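Long-range contacts in protein-glutamine gamma-glutamyltransferase 2 (Pagrus major, PDB 1G0D), which catalyses the calcium-dependent cross-linking of protein-bound glutamine side chains to lysines and other primary amines, releasing ammonia: residues V231-W236 against V264-Y269; T250-I255 against A276-T281. All blocks are in the same frame, centred on the assembly; numbering follows the deposited sequence.

Contact 1: residues V231-W236 against V264-Y269; sequences VLTGRW and VRPVKY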
loop_
_atom_site.group_PDB
_atom_site.type_symbol
_atom_site.label_atom_id
_atom_site.label_comp_id
_atom_site.label_asym_id
_atom_site.label_seq_id
_atom_site.Cartn_x
_atom_site.Cartn_y
_atom_site.Cartn_z
ATOM N N VAL A 231 -1.178 13.426 3.604
ATOM C CA VAL A 231 -0.136 12.860 4.438
ATOM C C VAL A 231 1.229 12.879 3.790
ATOM O O VAL A 231 2.240 13.081 4.479
ATOM C CB VAL A 231 -0.482 11.423 4.838
ATOM C CG1 VAL A 231 0.739 10.693 5.571
ATOM C CG2 VAL A 231 -1.686 11.491 5.687
ATOM N N LEU A 232 1.269 12.664 2.476
ATOM C CA LEU A 232 2.535 12.638 1.759
ATOM C C LEU A 232 2.533 13.518 0.529
ATOM O O LEU A 232 1.502 13.764 -0.094
ATOM C CB LEU A 232 2.848 11.226 1.294
ATOM C CG LEU A 232 3.374 10.197 2.288
ATOM C CD1 LEU A 232 3.066 8.801 1.768
ATOM C CD2 LEU A 232 4.874 10.402 2.490
ATOM N N THR A 233 3.728 13.960 0.170
ATOM C CA THR A 233 3.934 14.769 -1.006
ATOM C C THR A 233 4.534 13.795 -2.027
ATOM O O THR A 233 5.461 13.039 -1.709
ATOM C CB THR A 233 4.927 15.918 -0.678
ATOM O OG1 THR A 233 4.246 16.926 0.076
ATOM C CG2 THR A 233 5.472 16.544 -1.929
ATOM N N GLY A 234 4.007 13.776 -3.246
ATOM C CA GLY A 234 4.574 12.872 -4.227
ATOM C C GLY A 234 5.687 13.522 -5.029
ATOM O O GLY A 234 5.606 14.701 -5.374
ATOM N N ARG A 235 6.745 12.762 -5.300
ATOM C CA ARG A 235 7.856 13.237 -6.113
ATOM C C ARG A 235 8.218 12.028 -6.965
ATOM O O ARG A 235 8.770 11.046 -6.462
ATOM C CB ARG A 235 9.057 13.606 -5.273
ATOM C CG ARG A 235 10.231 14.141 -6.097
ATOM C CD ARG A 235 10.072 15.641 -6.231
ATOM N NE ARG A 235 11.334 16.337 -6.067
ATOM C CZ ARG A 235 11.437 17.593 -5.641
ATOM N NH1 ARG A 235 12.629 18.143 -5.525
ATOM N NH2 ARG A 235 10.354 18.298 -5.332
ATOM N N TRP A 236 7.910 12.111 -8.256
ATOM C CA TRP A 236 8.139 11.020 -9.160
ATOM C C TRP A 236 9.524 10.906 -9.723
ATOM O O TRP A 236 9.841 9.898 -10.359
ATOM C CB TRP A 236 7.057 11.053 -10.239
ATOM C CG TRP A 236 5.689 11.026 -9.549
ATOM C CD1 TRP A 236 4.941 12.107 -9.207
ATOM C CD2 TRP A 236 5.039 9.883 -8.924
ATOM N NE1 TRP A 236 3.877 11.724 -8.397
ATOM C CE2 TRP A 236 3.921 10.373 -8.211
ATOM C CE3 TRP A 236 5.303 8.508 -8.896
ATOM C CZ2 TRP A 236 3.075 9.543 -7.487
ATOM C CZ3 TRP A 236 4.449 7.683 -8.174
ATOM C CH2 TRP A 236 3.351 8.210 -7.480
ATOM N N VAL A 264 0.415 18.393 11.048
ATOM C CA VAL A 264 -0.307 18.008 9.858
ATOM C C VAL A 264 0.330 18.772 8.666
ATOM O O VAL A 264 -0.108 19.856 8.236
ATOM C CB VAL A 264 -1.807 18.310 10.051
ATOM C CG1 VAL A 264 -2.569 18.003 8.801
ATOM C CG2 VAL A 264 -2.338 17.443 11.160
ATOM N N ARG A 265 1.391 18.159 8.144
ATOM C CA ARG A 265 2.154 18.716 7.063
ATOM C C ARG A 265 2.596 17.631 6.100
ATOM O O ARG A 265 3.391 16.787 6.486
ATOM C CB ARG A 265 3.377 19.353 7.662
ATOM C CG ARG A 265 3.416 20.816 7.533
ATOM C CD ARG A 265 4.846 21.238 7.719
ATOM N NE ARG A 265 4.968 22.676 7.909
ATOM C CZ ARG A 265 4.714 23.311 9.050
ATOM N NH1 ARG A 265 4.853 24.633 9.108
ATOM N NH2 ARG A 265 4.329 22.635 10.135
ATOM N N PRO A 266 2.137 17.666 4.821
ATOM C CA PRO A 266 2.544 16.638 3.863
ATOM C C PRO A 266 4.004 16.263 4.038
ATOM O O PRO A 266 4.855 17.129 4.178
ATOM C CB PRO A 266 2.266 17.287 2.511
ATOM C CG PRO A 266 1.048 18.066 2.759
ATOM C CD PRO A 266 1.243 18.651 4.180
ATOM N N VAL A 267 4.293 14.965 4.051
ATOM C CA VAL A 267 5.651 14.482 4.240
ATOM C C VAL A 267 6.346 14.317 2.915
ATOM O O VAL A 267 5.743 13.800 1.981
ATOM C CB VAL A 267 5.610 13.144 4.964
ATOM C CG1 VAL A 267 7.000 12.581 5.136
ATOM C CG2 VAL A 267 4.906 13.320 6.302
ATOM N N LYS A 268 7.594 14.775 2.819
ATOM C CA LYS A 268 8.361 14.623 1.577
ATOM C C LYS A 268 9.311 13.420 1.631
ATOM O O LYS A 268 10.216 13.404 2.460
ATOM C CB LYS A 268 9.196 15.867 1.335
ATOM C CG LYS A 268 8.402 17.137 1.114
ATOM C CD LYS A 268 9.292 18.208 0.505
ATOM C CE LYS A 268 8.770 19.576 0.770
ATOM N NZ LYS A 268 8.459 19.682 2.212
ATOM N N TYR A 269 9.168 12.434 0.746
ATOM C CA TYR A 269 8.189 12.407 -0.352
ATOM C C TYR A 269 7.648 10.984 -0.445
ATOM O O TYR A 269 8.069 10.107 0.270
ATOM C CB TYR A 269 8.876 12.725 -1.703
ATOM C CG TYR A 269 9.577 14.086 -1.818
ATOM C CD1 TYR A 269 8.869 15.270 -2.112
ATOM C CD2 TYR A 269 10.948 14.179 -1.656
ATOM C CE1 TYR A 269 9.547 16.511 -2.233
ATOM C CE2 TYR A 269 11.624 15.394 -1.771
ATOM C CZ TYR A 269 10.944 16.561 -2.054
ATOM O OH TYR A 269 11.691 17.748 -2.113
HETATM O O HOH W 1 5.489 19.364 1.808
HETATM O O HOH W 2 10.099 20.008 -2.742
#
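Val231 O receives Val267 N at 2.8 Å. Two residues further along, Val267 O accepts Thr233 N at 2.7 Å, so that Leu232, between the two bonds, pairs with Val267 in a short parallel bridge. On the side of Leu232 and Val267 the contact is apolar, with Leu232 CD2 3.8 Å from Val267 CB. Thr233, on the other side, splits its branches: with chi1 at -76°, OG1 turns over Pro266 CB while CG2 comes within 3.6 Å of Tyr269 CD1, near the plane of the ring and at its edge. The same hydroxyl shares a water with Lys268 NZ. Arg235 then lies alongside Tyr269. Its CB is 3.5 Å from Tyr269 CG, and the chain, bent at chi2 and chi3, carries the guanidinium to the far end of the ring. The two planes are 30° apart, with Tyr269 OH over the rim of the guanidinium. Tyr269 OH bonds to Asp242 N and Arg235 NH1 to Pro239 O, and a second water lies 2.8 Å from Tyr269 OH. The opposite face of the ring is covered by Lys268 CB, 3.4 Å above its centre, a fold-back that accompanies the cis peptide between these two residues. Replacing Tyr269 by an alanine would probably leave a gap between Lys268 and Arg235, and Asp242 N without its hydroxyl partner. A non-proline cis peptide just before the catalytic cysteine is also known from other transglutaminases; here it puts a corner in the chain within the pairing with strand 232-234, which carries on to Gly270 just before Cys272, at the start of helix 272-286.

Contact 2: residues T250-I255 against A276-T281; sequences TGSVPI and AAVACT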
loop_
_atom_site.group_PDB
_atom_site.type_symbol
_atom_site.label_atom_id
_atom_site.label_comp_id
_atom_site.label_asym_id
_atom_site.label_seq_id
_atom_site.Cartn_x
_atom_site.Cartn_y
_atom_site.Cartn_z
ATOM N N THR A 250 10.902 2.034 5.163
ATOM C CA THR A 250 10.678 0.607 5.399
ATOM C C THR A 250 9.383 0.391 6.183
ATOM O O THR A 250 9.053 -0.734 6.546
ATOM C CB THR A 250 11.830 -0.011 6.179
ATOM O OG1 THR A 250 12.333 0.922 7.150
ATOM C CG2 THR A 250 12.927 -0.369 5.219
ATOM N N GLY A 251 8.645 1.482 6.423
ATOM C CA GLY A 251 7.399 1.415 7.167
ATOM C C GLY A 251 6.544 2.674 7.195
ATOM O O GLY A 251 7.015 3.764 6.896
ATOM N N SER A 252 5.292 2.532 7.625
ATOM C CA SER A 252 4.367 3.659 7.648
ATOM C C SER A 252 4.343 4.537 8.870
ATOM O O SER A 252 3.974 5.696 8.775
ATOM C CB SER A 252 2.949 3.162 7.388
ATOM O OG SER A 252 2.943 2.225 6.310
ATOM N N VAL A 253 4.732 4.016 10.021
ATOM C CA VAL A 253 4.697 4.820 11.248
ATOM C C VAL A 253 5.568 6.110 11.250
ATOM O O VAL A 253 5.173 7.125 11.819
ATOM C CB VAL A 253 5.086 3.949 12.468
ATOM C CG1 VAL A 253 5.089 4.794 13.717
ATOM C CG2 VAL A 253 4.127 2.796 12.614
ATOM N N PRO A 254 6.779 6.073 10.673
ATOM C CA PRO A 254 7.591 7.303 10.676
ATOM C C PRO A 254 7.009 8.441 9.848
ATOM O O PRO A 254 7.187 9.609 10.163
ATOM C CB PRO A 254 8.950 6.837 10.164
ATOM C CG PRO A 254 8.960 5.353 10.385
ATOM C CD PRO A 254 7.536 4.950 10.097
ATOM N N ILE A 255 6.306 8.093 8.783
ATOM C CA ILE A 255 5.657 9.082 7.935
ATOM C C ILE A 255 4.488 9.705 8.714
ATOM O O ILE A 255 4.310 10.922 8.714
ATOM C CB ILE A 255 5.083 8.421 6.682
ATOM C CG1 ILE A 255 6.213 7.973 5.775
ATOM C CG2 ILE A 255 4.141 9.341 6.012
ATOM C CD1 ILE A 255 5.783 6.927 4.794
ATOM N N ALA A 276 0.170 3.436 -0.857
ATOM C CA ALA A 276 -0.631 2.248 -0.618
ATOM C C ALA A 276 -0.329 1.665 0.770
ATOM O O ALA A 276 -1.265 1.412 1.541
ATOM C CB ALA A 276 -0.370 1.237 -1.697
ATOM N N ALA A 277 0.954 1.470 1.095
ATOM C CA ALA A 277 1.361 0.952 2.400
ATOM C C ALA A 277 0.838 1.838 3.503
ATOM O O ALA A 277 0.310 1.329 4.455
ATOM C CB ALA A 277 2.806 0.911 2.502
ATOM N N VAL A 278 0.978 3.160 3.398
ATOM C CA VAL A 278 0.458 4.058 4.445
ATOM C C VAL A 278 -1.080 3.955 4.497
ATOM O O VAL A 278 -1.683 4.083 5.553
ATOM C CB VAL A 278 0.891 5.529 4.173
ATOM C CG1 VAL A 278 0.179 6.500 5.073
ATOM C CG2 VAL A 278 2.350 5.666 4.362
ATOM N N ALA A 279 -1.734 3.717 3.364
ATOM C CA ALA A 279 -3.211 3.583 3.348
ATOM C C ALA A 279 -3.548 2.314 4.091
ATOM O O ALA A 279 -4.492 2.282 4.874
ATOM C CB ALA A 279 -3.779 3.486 1.886
ATOM N N CYS A 280 -2.774 1.264 3.826
ATOM C CA CYS A 280 -2.980 -0.004 4.484
ATOM C C CYS A 280 -2.860 0.107 5.980
ATOM O O CYS A 280 -3.684 -0.434 6.675
ATOM C CB CYS A 280 -1.966 -1.017 4.016
ATOM S SG CYS A 280 -2.329 -2.692 4.503
ATOM N N THR A 281 -1.843 0.798 6.479
ATOM C CA THR A 281 -1.624 0.944 7.930
ATOM C C THR A 281 -2.800 1.583 8.635
ATOM O O THR A 281 -3.194 1.176 9.719
ATOM C CB THR A 281 -0.409 1.833 8.238
ATOM O OG1 THR A 281 0.784 1.046 8.243
ATOM C CG2 THR A 281 -0.533 2.440 9.586
#
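Ser252 and Thr281 meet through their hydroxyls, and both have the oxygen anti to the carbonyl carbon, chi1 -44° for Ser252 OG and -87° for Thr281 OG1. With these torsions, Thr281 OG1 at 3.1 Å and Ala277 O at 3.3 Å are two weak, alternative acceptors for the one proton of Ser252 OG, and the geometry does not settle between them. Ala277 O already takes Thr281 N as its own helical bond, at 3.0 Å. The serine is thus pressed close against the helix, with its CB only 3.1 Å from Thr281 OG1. Stronger polar partners lie outside this pair of segments: Trp175 NE1 bonds to Ser252 OG and Tyr177 O to Thr281 OG1, so each buried hydroxyl has a firmer partner beyond the two segments. Beside this polar cluster is an apolar one. Val278 turns its CG2 anti to the carbonyl carbon, which puts that methyl against Ile255 CD1, the end of the isoleucine chain, at 3.7 Å. The same Val278 CG2 also approaches Ser252 CB at 4.0 Å and so spans the polar and the apolar part of the contact. Ile255 and Val278 meet at a slant, Ile255 reaching across with its terminal methyl. The whole contact is buried, and joins Ser252 and the N-terminal end of helix 253-261 to the middle of helix 272-286, the helix that begins with the catalytic Cys272. Val184 of helix 184-193 packs on Thr281, Leu232 of strand 232-234 touches both Ile255 and Val278, and Cys280 rests on strand 290-298.

How the contacts relate
From the N terminus the segments come in the order 231-236, 250-255, 264-269, 276-281, so the two loops cross instead of nesting. Contact 1 closes a loop of 27 intervening residues that holds all of helix 253-261; contact 2 closes one of 20 that holds the rest of that helix, strand 269-270 and Cys272. They share a hydrophobic junction: Ile255 CG2 lies 3.7 Å from Val231 CG1 and 3.8 Å from Leu232 CD2, while Leu232 CD1 approaches Val278 CG2. Strand 232-234, helix 253-261 and the cysteine-bearing helix 272-286 are thereby packed together in the catalytic core.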